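Local coordinates for protein amidase (Bacillus anthracis, PDB 5EWQ) that probably hydrolyses amide bonds as a member of the amidase signature family, releasing a carboxylic acid and ammonia or an amine, at residues V45-V50 and K506-P511; A267-D272 and A500-S505; A471-D474 and E478-G481. One frame throughout, in Å; residues are numbered along the deposited sequence.

Interaction 1. Residues V45-V50 and K506-P511; sequences VVNATV and KNRKPP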
# COMPACT_ATOMS: atom_id res chain seq x y z
N VAL A 45 -18.44 -0.87 13.75
CA VAL A 45 -17.02 -0.67 13.47
C VAL A 45 -16.74 -0.58 11.97
O VAL A 45 -15.93 0.23 11.53
CB VAL A 45 -16.17 -1.81 14.09
CG1 VAL A 45 -14.80 -1.90 13.43
CG2 VAL A 45 -16.04 -1.62 15.59
N VAL A 46 -17.43 -1.41 11.19
CA VAL A 46 -17.26 -1.44 9.74
C VAL A 46 -17.49 -0.07 9.10
O VAL A 46 -18.48 0.60 9.40
CB VAL A 46 -18.20 -2.48 9.09
CG1 VAL A 46 -18.23 -2.30 7.58
CG2 VAL A 46 -17.78 -3.89 9.46
N ASN A 47 -16.54 0.34 8.26
CA ASN A 47 -16.60 1.60 7.51
C ASN A 47 -16.50 2.83 8.41
O ASN A 47 -16.78 3.95 7.98
CB ASN A 47 -17.87 1.67 6.66
CG ASN A 47 -17.75 2.64 5.50
OD1 ASN A 47 -16.66 2.86 4.97
ND2 ASN A 47 -18.87 3.24 5.11
N ALA A 48 -16.09 2.63 9.66
CA ALA A 48 -15.88 3.75 10.57
C ALA A 48 -14.42 4.20 10.54
O ALA A 48 -13.51 3.37 10.50
CB ALA A 48 -16.29 3.37 11.99
N THR A 49 -14.21 5.51 10.55
CA THR A 49 -12.86 6.06 10.51
C THR A 49 -12.15 5.86 11.84
O THR A 49 -12.76 5.41 12.82
CB THR A 49 -12.87 7.56 10.17
OG1 THR A 49 -13.47 8.30 11.25
CG2 THR A 49 -13.66 7.81 8.89
N VAL A 50 -10.87 6.19 11.88
CA VAL A 50 -10.07 6.04 13.10
C VAL A 50 -10.59 6.94 14.22
O VAL A 50 -10.70 6.50 15.36
CB VAL A 50 -8.58 6.35 12.83
CG1 VAL A 50 -7.78 6.28 14.12
CG2 VAL A 50 -8.02 5.39 11.80
N LYS A 506 -17.45 11.94 -2.33
CA LYS A 506 -17.87 10.72 -1.63
C LYS A 506 -18.25 9.60 -2.59
O LYS A 506 -19.41 9.20 -2.65
CB LYS A 506 -19.04 11.02 -0.68
CG LYS A 506 -18.69 11.95 0.47
CD LYS A 506 -19.91 12.18 1.36
CE LYS A 506 -19.57 13.08 2.54
NZ LYS A 506 -20.76 13.33 3.40
N ASN A 507 -17.27 9.10 -3.34
CA ASN A 507 -17.52 8.07 -4.33
C ASN A 507 -17.43 6.66 -3.76
O ASN A 507 -18.04 5.73 -4.29
CB ASN A 507 -16.54 8.21 -5.50
CG ASN A 507 -16.63 9.55 -6.18
OD1 ASN A 507 -17.55 9.80 -6.97
ND2 ASN A 507 -15.68 10.43 -5.90
N ARG A 508 -16.68 6.50 -2.68
CA ARG A 508 -16.41 5.18 -2.13
C ARG A 508 -17.65 4.55 -1.50
O ARG A 508 -18.26 5.13 -0.60
CB ARG A 508 -15.28 5.24 -1.10
CG ARG A 508 -14.63 3.90 -0.84
CD ARG A 508 -13.80 3.90 0.43
NE ARG A 508 -14.55 3.37 1.57
CZ ARG A 508 -14.58 2.09 1.90
NH1 ARG A 508 -13.91 1.20 1.19
NH2 ARG A 508 -15.29 1.69 2.95
N LYS A 509 -17.99 3.36 -1.97
CA LYS A 509 -19.05 2.56 -1.36
C LYS A 509 -18.48 1.26 -0.81
O LYS A 509 -17.66 0.62 -1.47
CB LYS A 509 -20.16 2.26 -2.37
CG LYS A 509 -20.95 3.47 -2.84
CD LYS A 509 -22.08 3.05 -3.77
CE LYS A 509 -22.91 4.24 -4.21
NZ LYS A 509 -24.03 3.82 -5.11
N PRO A 510 -18.89 0.87 0.40
CA PRO A 510 -18.46 -0.39 1.01
C PRO A 510 -18.84 -1.59 0.14
O PRO A 510 -19.99 -1.68 -0.31
CB PRO A 510 -19.22 -0.42 2.34
CG PRO A 510 -19.50 1.02 2.64
CD PRO A 510 -19.74 1.66 1.31
N PRO A 511 -17.89 -2.50 -0.09
CA PRO A 511 -18.10 -3.66 -0.97
C PRO A 511 -19.04 -4.70 -0.36
O PRO A 511 -19.00 -4.94 0.85
CB PRO A 511 -16.69 -4.23 -1.13
CG PRO A 511 -15.98 -3.83 0.11
CD PRO A 511 -16.52 -2.47 0.46
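Asn47 meets Arg508 and Pro510 in a small surface contact between two loops, one joining helix 35-45 to helix 50-58, the other following the C-terminal helix 491-503. The two segments bury 117 Å² between them, and every contact across the gap runs through the one asparagine side chain. Its amide has two partners. Arg508 NH2 donates to Asn47 OD1 over 2.7 Å. The bond lies almost in the guanidinium plane, so the arginine presents an edge to the oxygen. Seen from the asparagine the approach is less regular: NH2 stands well above the carbonyl plane, 46° out of it, and the amide and guanidinium planes are 52° apart. The other branch, Asn47 ND2, comes to 3.4 Å from Pro510 CG, and Asn47 CG lies 3.7 Å from that same ring carbon. The asparagine therefore sits beside the proline ring, its side chain roughly at right angles to it.

Arg508 reaches its partner through a chain that is extended through chi2 and then bent at chi3 (96°), which turns the guanidinium out of line with the methylenes and toward the asparagine. The side chain also packs on Ser237 and Arg268.

Backbone geometry explains how Asn47 is presented. Ala48 N bonds to Val45 O at 3.0 Å, closing a turn in which Asn47 occupies the third position with positive phi. On the same turn Asn47 N is bonded to Asp215 OD2, so main chain and side chain are both tied down. The arrangement is that of a type II beta turn, with asparagine in its left-handed position, linking two helices and touching the C-terminal tail.

Interaction 2. Residues A267-D272 and A500-S505; sequences ARTVKD and AYEQQS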
# COMPACT_ATOMS: atom_id res chain seq x y z
N ALA A 267 -5.60 3.44 3.35
CA ALA A 267 -6.83 3.39 4.14
C ALA A 267 -8.05 3.66 3.27
O ALA A 267 -7.93 3.85 2.06
CB ALA A 267 -6.75 4.40 5.28
N ARG A 268 -9.22 3.68 3.89
CA ARG A 268 -10.45 3.99 3.17
C ARG A 268 -10.61 5.50 3.04
O ARG A 268 -11.20 6.00 2.08
CB ARG A 268 -11.67 3.41 3.89
CG ARG A 268 -11.40 2.13 4.65
CD ARG A 268 -12.65 1.67 5.39
NE ARG A 268 -12.37 0.54 6.28
CZ ARG A 268 -12.00 0.67 7.55
NH1 ARG A 268 -11.77 -0.41 8.28
NH2 ARG A 268 -11.87 1.87 8.09
N THR A 269 -10.07 6.22 4.02
CA THR A 269 -10.23 7.66 4.10
C THR A 269 -8.88 8.38 4.02
O THR A 269 -7.89 7.89 4.57
CB THR A 269 -10.95 8.07 5.40
OG1 THR A 269 -12.11 7.24 5.58
CG2 THR A 269 -11.38 9.53 5.36
N VAL A 270 -8.86 9.52 3.34
CA VAL A 270 -7.66 10.34 3.24
C VAL A 270 -7.19 10.79 4.62
O VAL A 270 -5.99 10.88 4.89
CB VAL A 270 -7.91 11.58 2.35
CG1 VAL A 270 -6.63 12.39 2.19
CG2 VAL A 270 -8.44 11.16 1.00
N LYS A 271 -8.16 11.05 5.50
CA LYS A 271 -7.89 11.41 6.89
C LYS A 271 -7.11 10.32 7.61
O LYS A 271 -6.06 10.58 8.19
CB LYS A 271 -9.20 11.69 7.62
CG LYS A 271 -9.05 12.04 9.09
CD LYS A 271 -8.74 13.51 9.29
CE LYS A 271 -9.17 13.99 10.67
NZ LYS A 271 -9.05 15.46 10.81
N ASP A 272 -7.63 9.10 7.56
CA ASP A 272 -7.02 7.96 8.23
C ASP A 272 -5.64 7.64 7.64
O ASP A 272 -4.75 7.17 8.35
CB ASP A 272 -7.93 6.74 8.13
CG ASP A 272 -9.26 6.95 8.83
OD1 ASP A 272 -9.30 7.72 9.81
OD2 ASP A 272 -10.27 6.35 8.39
N ALA A 500 -10.17 17.31 0.35
CA ALA A 500 -11.20 18.19 -0.18
C ALA A 500 -11.95 17.54 -1.34
O ALA A 500 -13.16 17.69 -1.47
CB ALA A 500 -10.60 19.52 -0.61
N TYR A 501 -11.21 16.82 -2.18
CA TYR A 501 -11.82 16.10 -3.30
C TYR A 501 -12.64 14.91 -2.80
O TYR A 501 -13.67 14.57 -3.38
CB TYR A 501 -10.76 15.62 -4.29
CG TYR A 501 -11.28 14.62 -5.30
CD1 TYR A 501 -12.11 15.02 -6.34
CD2 TYR A 501 -10.95 13.28 -5.20
CE1 TYR A 501 -12.59 14.11 -7.26
CE2 TYR A 501 -11.43 12.36 -6.12
CZ TYR A 501 -12.25 12.78 -7.15
OH TYR A 501 -12.72 11.87 -8.06
N GLU A 502 -12.17 14.29 -1.72
CA GLU A 502 -12.84 13.13 -1.15
C GLU A 502 -14.20 13.49 -0.57
O GLU A 502 -15.20 12.82 -0.83
CB GLU A 502 -11.97 12.49 -0.08
CG GLU A 502 -12.60 11.29 0.60
CD GLU A 502 -11.84 10.85 1.83
OE1 GLU A 502 -11.48 11.72 2.65
OE2 GLU A 502 -11.60 9.63 1.97
N GLN A 503 -14.23 14.55 0.24
CA GLN A 503 -15.45 14.96 0.93
C GLN A 503 -16.46 15.61 -0.01
O GLN A 503 -17.67 15.49 0.18
CB GLN A 503 -15.12 15.91 2.08
CG GLN A 503 -14.27 15.28 3.17
CD GLN A 503 -14.97 14.14 3.88
OE1 GLN A 503 -16.20 14.09 3.94
NE2 GLN A 503 -14.19 13.21 4.43
N GLN A 504 -15.96 16.30 -1.03
CA GLN A 504 -16.82 16.97 -1.99
C GLN A 504 -17.18 16.06 -3.16
O GLN A 504 -17.39 16.52 -4.28
CB GLN A 504 -16.16 18.25 -2.52
N SER A 505 -17.26 14.76 -2.89
CA SER A 505 -17.61 13.78 -3.91
C SER A 505 -18.19 12.51 -3.28
O SER A 505 -19.29 12.08 -3.64
CB SER A 505 -16.39 13.43 -4.76
OG SER A 505 -15.35 12.87 -3.96
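Glu502, in the last turn of helix 491-503, reaches across to Thr269 and Val270 where helix 270-280 begins. Its CG lies anti to the backbone N (chi1 178°) and the chain stays extended beyond it, carrying the carboxylate straight out from its own helix. Glu502 CB starts 3.9 Å from Val270 CG2, and CG keeps beside the same methyl. By Glu502 CD the separation from Val270 CG2 is 3.5 Å; the two side chains run alongside each other, pointing opposite ways, with Val469 of strand 466-473 packed against both.

At the tip the two oxygens do different work. Glu502 OE2 accepts the stronger bond, from Val270 N at 3.1 Å with an N-H...O angle of 157°. The donor comes from the syn side but 33° out of the carboxylate plane. Glu502 OE1 is 3.5 Å from Val270 N, a weak second branch of a lopsided fork. The Thr269 methyl lies close by: CG2 is 3.4 Å from Glu502 OE2 and lies near OE1 as well, and the threonine side chain stands roughly perpendicular to the glutamate.

Arg268, just before, sends its guanidinium away from this contact to a salt bridge with Asp215.

Thr269 holds the N-cap position but its side chain makes no capping bond. The carboxylate of a distant residue instead takes the N-H of Val270, the first residue of the helix, where its negative charge would probably be favoured by the helix dipole. This is the pairing of an acidic side chain with a helix N terminus, here made between two helices.

Interaction 3. Residues A471-D474 and E478-G481; sequences AGYD and EPVG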
# COMPACT_ATOMS: atom_id res chain seq x y z
N ALA A 471 -12.58 7.44 -7.05
CA ALA A 471 -13.25 8.35 -7.98
C ALA A 471 -14.61 7.82 -8.43
O ALA A 471 -15.35 8.50 -9.13
CB ALA A 471 -12.36 8.61 -9.19
N GLY A 472 -14.93 6.59 -8.02
CA GLY A 472 -16.22 6.01 -8.34
C GLY A 472 -16.13 4.63 -8.97
O GLY A 472 -15.16 3.90 -8.76
N TYR A 473 -17.16 4.27 -9.73
CA TYR A 473 -17.25 2.95 -10.34
C TYR A 473 -17.83 3.06 -11.75
O TYR A 473 -18.79 3.80 -11.98
CB TYR A 473 -18.11 2.02 -9.49
CG TYR A 473 -17.76 2.04 -8.01
CD1 TYR A 473 -16.78 1.20 -7.50
CD2 TYR A 473 -18.41 2.90 -7.14
CE1 TYR A 473 -16.46 1.22 -6.15
CE2 TYR A 473 -18.09 2.93 -5.80
CZ TYR A 473 -17.12 2.09 -5.31
OH TYR A 473 -16.80 2.11 -3.97
N ASP A 474 -17.25 2.32 -12.69
CA ASP A 474 -17.69 2.37 -14.08
C ASP A 474 -19.04 1.68 -14.26
O ASP A 474 -19.69 1.30 -13.29
CB ASP A 474 -16.64 1.75 -15.00
CG ASP A 474 -16.42 0.28 -14.73
OD1 ASP A 474 -16.84 -0.20 -13.66
OD2 ASP A 474 -15.82 -0.41 -15.59
N GLU A 478 -16.69 -1.87 -11.81
CA GLU A 478 -15.26 -1.96 -11.53
C GLU A 478 -14.75 -0.63 -11.00
O GLU A 478 -14.95 0.41 -11.62
CB GLU A 478 -14.49 -2.37 -12.78
CG GLU A 478 -13.00 -2.57 -12.55
CD GLU A 478 -12.34 -3.33 -13.68
OE1 GLU A 478 -13.05 -3.74 -14.63
OE2 GLU A 478 -11.10 -3.52 -13.63
N PRO A 479 -14.09 -0.66 -9.83
CA PRO A 479 -13.58 0.53 -9.14
C PRO A 479 -12.61 1.35 -9.98
O PRO A 479 -11.71 0.80 -10.62
CB PRO A 479 -12.88 -0.05 -7.91
CG PRO A 479 -13.55 -1.36 -7.68
CD PRO A 479 -13.86 -1.89 -9.05
N VAL A 480 -12.80 2.66 -9.98
CA VAL A 480 -11.89 3.58 -10.65
C VAL A 480 -11.47 4.68 -9.68
O VAL A 480 -12.32 5.35 -9.09
CB VAL A 480 -12.53 4.21 -11.90
CG1 VAL A 480 -11.68 5.36 -12.42
CG2 VAL A 480 -12.74 3.16 -12.98
N GLY A 481 -10.17 4.86 -9.52
CA GLY A 481 -9.65 5.86 -8.60
C GLY A 481 -9.01 7.04 -9.29
O GLY A 481 -8.62 6.97 -10.45
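A beta hairpin with a classic bulge near its turn joins Ala471 and Gly472 to Val480: strands 466-473 and 479-485 run antiparallel, and the axes of 471-473 and 479-481 pass 4.7 Å apart, with directions 165° from each other. Ala471 and Gly472 together face the single residue Val480. On one side of the bulge Ala471 N gives its hydrogen to Val480 O at 2.9 Å, in the carbonyl plane and on a lone pair. On the other, Val480 N reaches Gly472 O, also at 2.9 Å, along a nearly straight N-H...O path of 172°. Gly472 has a positive phi, and with its backbone angles a CB would collide with the carbonyl oxygen of the residue before, so glycine suits the bulge. Closer to the turn, Asp474 N bonds to Glu478 O at 3.2 Å. Asp474 OD1 also turns back to Glu478 N, but that distance is too short to be trusted in detail.

Tyr473 and Pro479 form a non-hydrogen-bonded pair whose side chains share one face of the sheet. Tyr473 CG is anti to its own carbonyl carbon (chi1 -47°), and this brings the CD1 side of the ring to Pro479 on the neighbouring strand. Its far end is held by others: Tyr473 OH is hydrogen-bonded to Lys509 N and to Ser237 OG, while the ring meets Tyr194. Val480 points to the other face, where Val331 of helix 329-341 packs on it. On the face that carries both side chains, Tyr473 CD1 rests 3.7 Å from Pro479 CA, and the proline ring follows at 4.1 Å, from the same CD1 to Pro479 CB.

After helix 35-45 the chain makes the turn 45-50, which pairs with the tail 506-511. Interaction 1 therefore closes a loop over most of the protein. Inside that span, interaction 2 brings the start of helix 270-280 to the end of helix 491-503, and interaction 3 is a local hairpin lying within both larger loops; none of the three cross. Their residues also meet directly: Asp272 OD1 accepts a probable hydrogen bond from Val50 N, and Tyr501 OH packs on Ala471 CB. The C-terminal residues 500-511 run past all of this, tying the N-terminal helices, helix 270-280 and the hairpin of the central mixed sheet together.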